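Local coordinates for protein tubulin-specific chaperone, putative (Trypanosoma brucei, PDB 4B6M) that probably binds alpha-tubulin and microtubule plus ends as a tubulin-folding cofactor, of which this chain is the CAP-Gly domain, at residues 10-15 with 73-79; 19-25 with 37-43; 44-50 with 62-66. One frame throughout, in Å; residues are numbered along the deposited sequence.

Contact 1: 10-15 with 73-79. With FMT (formic acid), chain E; FMT (formic acid), chain F.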
# COMPACT_ATOMS: atom_id res chain seq x y z
N ASP A 10 4.02 3.31 -8.41
CA ASP A 10 4.91 2.13 -8.49
C ASP A 10 4.14 0.83 -8.28
O ASP A 10 3.22 0.78 -7.47
CB ASP A 10 6.01 2.19 -7.43
CG ASP A 10 7.14 3.10 -7.82
OD1 ASP A 10 7.19 3.53 -8.99
OD2 ASP A 10 7.98 3.37 -6.94
N ARG A 11 4.53 -0.23 -8.99
CA ARG A 11 4.04 -1.57 -8.68
C ARG A 11 4.95 -2.23 -7.66
O ARG A 11 6.17 -1.96 -7.63
CB ARG A 11 3.92 -2.43 -9.95
CG ARG A 11 2.83 -1.88 -10.89
CD ARG A 11 1.43 -2.23 -10.37
NE ARG A 11 1.21 -3.67 -10.41
CZ ARG A 11 0.12 -4.28 -9.97
NH1 ARG A 11 -0.86 -3.58 -9.41
NH2 ARG A 11 0.02 -5.61 -10.07
N CYS A 12 4.39 -3.10 -6.84
CA CYS A 12 5.13 -3.67 -5.72
C CYS A 12 4.66 -5.04 -5.26
O CYS A 12 3.51 -5.44 -5.51
CB CYS A 12 5.14 -2.66 -4.55
SG CYS A 12 3.48 -2.27 -3.89
N LEU A 13 5.56 -5.75 -4.60
CA LEU A 13 5.23 -6.92 -3.81
C LEU A 13 5.55 -6.55 -2.39
O LEU A 13 6.64 -6.04 -2.11
CB LEU A 13 6.09 -8.13 -4.19
CG LEU A 13 5.82 -8.87 -5.50
CD1 LEU A 13 6.88 -9.97 -5.68
CD2 LEU A 13 4.43 -9.46 -5.56
N CYS A 14 4.60 -6.83 -1.51
CA CYS A 14 4.67 -6.40 -0.12
C CYS A 14 4.65 -7.55 0.85
O CYS A 14 3.84 -8.47 0.73
CB CYS A 14 3.47 -5.52 0.21
SG CYS A 14 3.36 -4.02 -0.77
N ARG A 15 5.52 -7.49 1.86
CA ARG A 15 5.46 -8.41 2.98
C ARG A 15 4.30 -8.09 3.92
O ARG A 15 3.87 -6.92 3.93
CB ARG A 15 6.77 -8.32 3.78
CG ARG A 15 7.96 -8.88 3.04
CD ARG A 15 9.09 -9.12 4.01
NE ARG A 15 9.66 -7.85 4.41
CZ ARG A 15 10.50 -7.69 5.44
NH1 ARG A 15 10.90 -8.72 6.17
NH2 ARG A 15 10.96 -6.47 5.71
N GLN A 73 8.85 -2.91 3.96
CA GLN A 73 7.93 -3.98 3.58
C GLN A 73 7.55 -3.98 2.14
O GLN A 73 6.87 -4.90 1.65
CB GLN A 73 6.65 -3.84 4.35
CG GLN A 73 6.82 -4.17 5.79
CD GLN A 73 5.54 -3.95 6.47
OE1 GLN A 73 5.07 -2.82 6.52
NE2 GLN A 73 4.92 -5.03 6.95
N VAL A 74 7.98 -2.96 1.42
CA VAL A 74 7.56 -2.73 0.03
C VAL A 74 8.72 -2.92 -0.93
O VAL A 74 9.71 -2.17 -0.90
CB VAL A 74 6.96 -1.31 -0.12
CG1 VAL A 74 6.47 -1.05 -1.53
CG2 VAL A 74 5.84 -1.14 0.89
N GLU A 75 8.58 -3.93 -1.80
CA GLU A 75 9.53 -4.12 -2.89
C GLU A 75 8.96 -3.56 -4.19
O GLU A 75 8.02 -4.12 -4.74
CB GLU A 75 9.88 -5.60 -3.06
CG GLU A 75 10.79 -5.87 -4.27
CD GLU A 75 11.02 -7.35 -4.53
OE1 GLU A 75 10.81 -8.18 -3.64
OE2 GLU A 75 11.41 -7.69 -5.67
N VAL A 76 9.52 -2.44 -4.65
CA VAL A 76 9.14 -1.86 -5.95
C VAL A 76 9.77 -2.69 -7.07
O VAL A 76 10.94 -3.08 -6.99
CB VAL A 76 9.52 -0.36 -6.05
CG1 VAL A 76 9.32 0.16 -7.46
CG2 VAL A 76 8.69 0.46 -5.07
N GLY A 77 8.98 -2.99 -8.09
CA GLY A 77 9.51 -3.73 -9.23
C GLY A 77 8.55 -3.72 -10.39
O GLY A 77 7.49 -3.09 -10.34
N ASP A 78 8.92 -4.43 -11.44
CA ASP A 78 8.05 -4.54 -12.61
C ASP A 78 7.12 -5.73 -12.38
O ASP A 78 7.47 -6.89 -12.66
CB ASP A 78 8.89 -4.70 -13.89
CG ASP A 78 8.07 -4.52 -15.15
OD1 ASP A 78 6.85 -4.21 -15.06
OD2 ASP A 78 8.64 -4.69 -16.26
N PHE A 79 5.96 -5.45 -11.78
CA PHE A 79 5.03 -6.50 -11.35
C PHE A 79 3.66 -6.20 -11.92
O PHE A 79 2.73 -5.84 -11.17
CB PHE A 79 4.93 -6.62 -9.82
CG PHE A 79 6.24 -6.90 -9.13
CD1 PHE A 79 6.85 -8.14 -9.24
CD2 PHE A 79 6.85 -5.91 -8.34
CE1 PHE A 79 8.05 -8.40 -8.57
CE2 PHE A 79 8.05 -6.16 -7.70
CZ PHE A 79 8.65 -7.40 -7.82
C FMT E . 12.54 -1.50 -3.99
O1 FMT E . 11.62 -1.17 -3.21
O2 FMT E . 12.83 -2.67 -4.35
C FMT F . 2.97 -3.02 8.59
O1 FMT F . 3.80 -2.12 8.37
O2 FMT F . 3.12 -4.23 8.28
O HOH W 1 6.86 -0.37 -10.66
O HOH W 2 8.28 -7.28 -0.09
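Leu13 lays its branch point over one face of the Phe79 ring, with CG 3.8 Å from the ring centroid and 9° off the ring normal: a CH-pi contact over the centre of the ring. CD1 reaches the rim of the ring at Phe79 CE1, 3.5 Å away, the two side chains crossing at about a right angle. Leu20 of strand 19-26 packs on both.

Next to this pair, Arg11 curls back through bends at chi2 and chi3 (-76° and -67°) to present the side of its guanidinium to the chain at Phe79. Arg11 NE lies 2.8 Å and Arg11 NH2 2.9 Å from Phe79 O, which sits in the guanidinium plane. The NH2 bond also lies in the carbonyl plane, whereas NE comes in tilted from it.

These groups flank an antiparallel pairing of strands 11-14 and 74-76, the first and last strands of the SH3-like CAP-Gly fold. Leu13 and Glu75 exchange both backbone bonds, and further bonds join Gly77 N to Arg11 O and Arg15 N to Gln73 O. On the other side of the sheet, Cys12, Cys14 and Val74 pack together, with Cys12 CB 3.7 Å from Val74 CG1, and both cysteines touch Val40 of strand 36-42. One water ties Arg11 N to Gly77 O past the end of the pairing.

Arg11 also salt-bridges Asp43 and bonds Ser22 OG. One cation thus satisfies a backbone carbonyl, a carboxylate and a hydroxyl, which implies that the chain after strand 74-76 is held by directed polar bonds as well as by its aromatic ring.

Contact 2: 19-25 with 37-43. With FMT (formic acid), chain C.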
# COMPACT_ATOMS: atom_id res chain seq x y z
N ARG A 19 2.45 -9.82 -1.40
CA ARG A 19 1.16 -9.31 -1.79
C ARG A 19 1.34 -8.26 -2.88
O ARG A 19 2.07 -7.27 -2.74
CB ARG A 19 0.44 -8.75 -0.57
CG ARG A 19 0.15 -9.79 0.50
CD ARG A 19 -0.46 -9.16 1.75
NE ARG A 19 0.46 -8.24 2.41
CZ ARG A 19 0.05 -7.19 3.13
NH1 ARG A 19 -1.25 -6.94 3.25
NH2 ARG A 19 0.95 -6.41 3.72
N LEU A 20 0.69 -8.51 -4.01
CA LEU A 20 0.86 -7.68 -5.18
C LEU A 20 0.01 -6.40 -5.15
O LEU A 20 -1.17 -6.46 -4.83
CB LEU A 20 0.43 -8.53 -6.37
CG LEU A 20 0.57 -7.91 -7.73
CD1 LEU A 20 2.00 -7.47 -7.96
CD2 LEU A 20 0.16 -9.00 -8.75
N GLY A 21 0.60 -5.25 -5.48
CA GLY A 21 -0.25 -4.02 -5.55
C GLY A 21 0.38 -2.78 -6.17
O GLY A 21 1.43 -2.85 -6.81
N SER A 22 -0.29 -1.64 -5.98
CA SER A 22 0.15 -0.36 -6.53
C SER A 22 0.29 0.62 -5.39
O SER A 22 -0.60 0.71 -4.54
CB SER A 22 -0.90 0.18 -7.50
OG SER A 22 -1.02 -0.69 -8.62
N VAL A 23 1.40 1.37 -5.40
CA VAL A 23 1.60 2.43 -4.41
C VAL A 23 0.67 3.61 -4.68
O VAL A 23 0.71 4.23 -5.74
CB VAL A 23 3.06 2.92 -4.41
CG1 VAL A 23 3.27 4.08 -3.45
CG2 VAL A 23 4.00 1.74 -4.06
N ARG A 24 -0.16 3.93 -3.68
CA ARG A 24 -1.11 5.04 -3.79
C ARG A 24 -0.73 6.27 -2.96
O ARG A 24 -1.28 7.35 -3.17
CB ARG A 24 -2.47 4.56 -3.33
CG ARG A 24 -3.08 3.46 -4.18
CD ARG A 24 -3.04 3.80 -5.65
NE ARG A 24 -3.84 2.83 -6.39
CZ ARG A 24 -3.69 2.57 -7.69
NH1 ARG A 24 -2.77 3.20 -8.41
NH2 ARG A 24 -4.48 1.67 -8.26
N PHE A 25 0.21 6.13 -2.04
CA PHE A 25 0.56 7.18 -1.09
C PHE A 25 1.95 6.90 -0.55
O PHE A 25 2.27 5.76 -0.29
CB PHE A 25 -0.45 7.19 0.07
CG PHE A 25 -0.06 8.10 1.20
CD1 PHE A 25 -0.29 9.47 1.12
CD2 PHE A 25 0.56 7.59 2.35
CE1 PHE A 25 0.08 10.32 2.16
CE2 PHE A 25 0.93 8.42 3.39
CZ PHE A 25 0.69 9.80 3.29
N TRP A 37 5.33 6.29 5.76
CA TRP A 37 4.41 5.19 5.43
C TRP A 37 4.15 5.11 3.95
O TRP A 37 4.19 6.11 3.22
CB TRP A 37 3.06 5.40 6.12
CG TRP A 37 3.17 5.23 7.61
CD1 TRP A 37 3.39 6.21 8.57
CD2 TRP A 37 3.11 3.97 8.36
NE1 TRP A 37 3.48 5.65 9.83
CE2 TRP A 37 3.32 4.31 9.77
CE3 TRP A 37 2.92 2.63 8.01
CZ2 TRP A 37 3.31 3.35 10.76
CZ3 TRP A 37 2.94 1.66 9.02
CH2 TRP A 37 3.11 2.03 10.37
N VAL A 38 3.83 3.91 3.50
CA VAL A 38 3.47 3.68 2.11
C VAL A 38 2.03 3.16 2.05
O VAL A 38 1.69 2.14 2.68
CB VAL A 38 4.44 2.67 1.44
CG1 VAL A 38 4.11 2.52 -0.04
CG2 VAL A 38 5.90 3.13 1.61
N GLY A 39 1.16 3.89 1.36
CA GLY A 39 -0.22 3.42 1.17
C GLY A 39 -0.26 2.56 -0.06
O GLY A 39 0.12 3.05 -1.12
N VAL A 40 -0.73 1.32 0.06
CA VAL A 40 -0.77 0.39 -1.09
C VAL A 40 -2.20 -0.04 -1.36
O VAL A 40 -2.95 -0.35 -0.43
CB VAL A 40 0.12 -0.85 -0.84
CG1 VAL A 40 -0.06 -1.87 -1.96
CG2 VAL A 40 1.58 -0.47 -0.72
N GLU A 41 -2.57 -0.08 -2.64
CA GLU A 41 -3.80 -0.74 -3.04
C GLU A 41 -3.44 -2.09 -3.64
O GLU A 41 -2.77 -2.18 -4.69
CB GLU A 41 -4.58 0.09 -4.05
CG GLU A 41 -5.84 -0.60 -4.50
CD GLU A 41 -6.64 0.22 -5.49
OE1 GLU A 41 -6.24 1.37 -5.79
OE2 GLU A 41 -7.66 -0.30 -5.96
N PHE A 42 -3.88 -3.15 -2.98
CA PHE A 42 -3.60 -4.49 -3.44
C PHE A 42 -4.52 -4.91 -4.57
O PHE A 42 -5.64 -4.39 -4.70
CB PHE A 42 -3.67 -5.47 -2.27
CG PHE A 42 -2.65 -5.19 -1.21
CD1 PHE A 42 -1.32 -5.53 -1.43
CD2 PHE A 42 -2.99 -4.54 -0.02
CE1 PHE A 42 -0.35 -5.25 -0.49
CE2 PHE A 42 -2.02 -4.28 0.94
CZ PHE A 42 -0.69 -4.62 0.70
N ASP A 43 -4.03 -5.84 -5.38
CA ASP A 43 -4.83 -6.39 -6.45
C ASP A 43 -5.94 -7.28 -5.92
O ASP A 43 -7.05 -7.30 -6.49
CB ASP A 43 -3.96 -7.19 -7.40
CG ASP A 43 -3.03 -6.33 -8.23
OD1 ASP A 43 -2.95 -5.10 -8.04
OD2 ASP A 43 -2.32 -6.92 -9.08
C FMT C . -1.33 -4.04 5.28
O1 FMT C . -0.17 -4.43 5.49
O2 FMT C . -2.14 -4.57 4.56
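Gly39 O receives two successive backbone N-H groups, those of Arg24 and Phe25, in a classic beta bulge. The Arg24 N bond to Gly39 O is short at 2.7 Å, while the Phe25 N bond is weak; Gly39 N answers by donating to Phe25 O. With no side chain on Gly39, Phe25 CB rests 3.9 Å from Gly39 CA.

Arg24, bent at chi2 (-50°), turns back along the strand and grips Glu41 side-on in a salt bridge. Its NE (2.9 Å) and NH2 (3.0 Å) both hydrogen-bond the single oxygen Glu41 OE1 from the same face of the carboxylate, whose plane is 62° from that of the guanidinium. Ser22 CB lies over the guanidinium face.

The hairpin so joined, strands 19-26 and 36-42, is the middle of the antiparallel sheet of the CAP-Gly domain. Val23 and Val40 share one side of it, Val23 CG1 touching Val38 CG1 at 3.8 Å. Farther along, Phe42 CZ sits 3.4 Å above the Arg19 guanidinium plane, toward its rim, the planes 30° apart. The outer edge of this guanidinium binds both oxygens of a formic acid molecule through NH1 and NH2. Asp43, whose carboxylate has Arg11 as its partner, sets OD2 3.3 Å from Leu20 CD2.

Contact 3: 44-50 with 62-66. With FMT (formic acid), chain C.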
# COMPACT_ATOMS: atom_id res chain seq x y z
N GLU A 44 -5.65 -7.99 -4.83
CA GLU A 44 -6.53 -8.96 -4.19
C GLU A 44 -6.90 -8.42 -2.81
O GLU A 44 -6.22 -7.54 -2.28
CB GLU A 44 -5.81 -10.31 -4.10
CG GLU A 44 -5.38 -10.75 -5.50
CD GLU A 44 -5.01 -12.22 -5.68
OE1 GLU A 44 -5.30 -13.04 -4.80
OE2 GLU A 44 -4.47 -12.54 -6.76
N PRO A 45 -7.99 -8.93 -2.23
CA PRO A 45 -8.44 -8.32 -0.98
C PRO A 45 -7.67 -8.83 0.26
O PRO A 45 -8.22 -9.44 1.18
CB PRO A 45 -9.94 -8.65 -0.95
CG PRO A 45 -10.06 -9.88 -1.80
CD PRO A 45 -9.05 -9.71 -2.89
N VAL A 46 -6.37 -8.49 0.26
CA VAL A 46 -5.40 -8.92 1.27
C VAL A 46 -4.90 -7.75 2.12
O VAL A 46 -3.96 -7.89 2.91
CB VAL A 46 -4.21 -9.70 0.63
CG1 VAL A 46 -4.69 -11.05 0.07
CG2 VAL A 46 -3.45 -8.84 -0.39
N GLY A 47 -5.49 -6.57 1.94
CA GLY A 47 -5.08 -5.43 2.74
C GLY A 47 -5.74 -5.47 4.10
O GLY A 47 -6.89 -5.85 4.21
N LYS A 48 -5.03 -5.03 5.14
CA LYS A 48 -5.61 -4.85 6.45
C LYS A 48 -6.74 -3.80 6.51
O LYS A 48 -7.53 -3.80 7.44
CB LYS A 48 -4.51 -4.40 7.43
CG LYS A 48 -3.50 -5.48 7.73
CD LYS A 48 -4.17 -6.58 8.53
CE LYS A 48 -3.21 -7.72 8.80
NZ LYS A 48 -2.18 -7.34 9.82
N GLY A 49 -6.78 -2.86 5.56
CA GLY A 49 -7.73 -1.76 5.63
C GLY A 49 -8.29 -1.33 4.30
O GLY A 49 -8.42 -2.12 3.37
N ASP A 50 -8.68 -0.05 4.25
CA ASP A 50 -9.39 0.52 3.11
C ASP A 50 -8.84 1.90 2.77
O ASP A 50 -9.54 2.70 2.17
CB ASP A 50 -10.89 0.62 3.47
CG ASP A 50 -11.16 1.60 4.61
OD1 ASP A 50 -10.21 2.12 5.21
OD2 ASP A 50 -12.36 1.86 4.89
N GLN A 62 -10.93 0.73 -1.82
CA GLN A 62 -12.07 -0.01 -1.37
C GLN A 62 -11.73 -0.96 -0.21
O GLN A 62 -10.58 -1.36 -0.05
CB GLN A 62 -12.72 -0.67 -2.57
CG GLN A 62 -13.13 0.40 -3.58
CD GLN A 62 -13.53 -0.16 -4.91
OE1 GLN A 62 -13.39 -1.36 -5.14
NE2 GLN A 62 -14.05 0.69 -5.80
N PRO A 63 -12.72 -1.27 0.63
CA PRO A 63 -12.44 -2.11 1.80
C PRO A 63 -11.73 -3.42 1.45
O PRO A 63 -12.06 -4.06 0.45
CB PRO A 63 -13.83 -2.37 2.42
CG PRO A 63 -14.61 -1.16 2.00
CD PRO A 63 -14.15 -0.89 0.59
N ASN A 64 -10.74 -3.76 2.27
CA ASN A 64 -9.93 -4.99 2.15
C ASN A 64 -8.83 -4.93 1.12
O ASN A 64 -8.12 -5.94 0.97
CB ASN A 64 -10.79 -6.24 1.97
CG ASN A 64 -11.80 -6.37 3.07
OD1 ASN A 64 -11.44 -6.42 4.23
ND2 ASN A 64 -13.08 -6.33 2.72
N TYR A 65 -8.68 -3.78 0.46
CA TYR A 65 -7.61 -3.60 -0.56
C TYR A 65 -6.52 -2.67 -0.16
O TYR A 65 -5.56 -2.48 -0.93
CB TYR A 65 -8.18 -3.11 -1.91
CG TYR A 65 -9.01 -4.19 -2.50
CD1 TYR A 65 -10.35 -4.30 -2.17
CD2 TYR A 65 -8.44 -5.14 -3.36
CE1 TYR A 65 -11.12 -5.34 -2.67
CE2 TYR A 65 -9.20 -6.18 -3.85
CZ TYR A 65 -10.55 -6.25 -3.52
OH TYR A 65 -11.30 -7.28 -4.01
N GLY A 66 -6.66 -2.04 1.00
CA GLY A 66 -5.74 -0.99 1.39
C GLY A 66 -4.80 -1.40 2.49
O GLY A 66 -5.19 -2.06 3.47
C FMT C . -1.33 -4.04 5.28
O1 FMT C . -0.17 -4.43 5.49
O2 FMT C . -2.14 -4.57 4.56
O HOH W 3 -9.95 -4.90 6.57
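The Tyr65 ring carries Pro45 on one face, with CB 4.0 Å from the ring centroid and 28° off the normal, a CH-pi contact displaced toward the phenol end. At the edge, in the ring plane, lies Gln62 O. The peptide between Glu44 and Pro45 approaches obliquely, Glu44 C coming to 3.4 Å from Tyr65 CE2. Ring and pyrrolidine run side by side and point the same way: although the Tyr65 side chain starts out away from the opposite segment, chi1 of -68° sets CG beside the backbone N, and the phenol end comes back over the proline.

Both backbones are tightly turned here. Pro45 is the centre of an inverse gamma turn closed by Val46 N on Glu44 O, and Gln62 to Tyr65 form a type II turn with Asn64 at its third position. Between the turns, Gly47 N donates to Asn64 O at 2.9 Å. Gly49 N reaches Gly66 O at 2.7 Å, and Gly49 O takes Gly66 N in return and, more weakly, Asn64 N; with Tyr65 and Gly66 both facing Gly49, this is a classic beta bulge. A water links Lys48 O to Asn64 OD1.

Residues 47-50 read Gly-Lys-Gly-Asp, this protein's version of the start of the GKNDG signature, which in CAP-Gly relatives recognises acidic, aromatic-ended tails such as that of alpha-tubulin. Asp50 packs CB 3.6 Å from Pro63 CA, and its OD1 bonds Thr52 OG1.

Lys48 N donates almost straight (173°) to an oxygen of a formic acid molecule, probably from the crystallisation liquor. The signature loop, fixed by its glycine bonds, thus offers a backbone N-H to a small acid, which is consistent with a place where a peptide carboxylate could bind.

Contacts 1 and 2 are successive parts of one sheet, their centres 8 Å apart: strand 11-14 pairs with 74-76 on one side and with 19-26 on the other, Asp10 O to Val23 N (2.8 Å) and Cys14 N to Arg19 O (2.9 Å) being probable hydrogen bonds. Contact 3 follows contact 2 along the chain, and both are nested inside the loop that contact 1 closes. Their centres are 9 Å apart, joined by Phe42 N to Tyr65 O (2.7 Å) and by Arg19 NH1 to Val46 O. Both also hold one formic acid molecule, between the Arg19 guanidinium and the signature loop, which may mark a carboxylate-binding spot. Contact 1 stays about 7 Å from contact 3 at the nearest atoms.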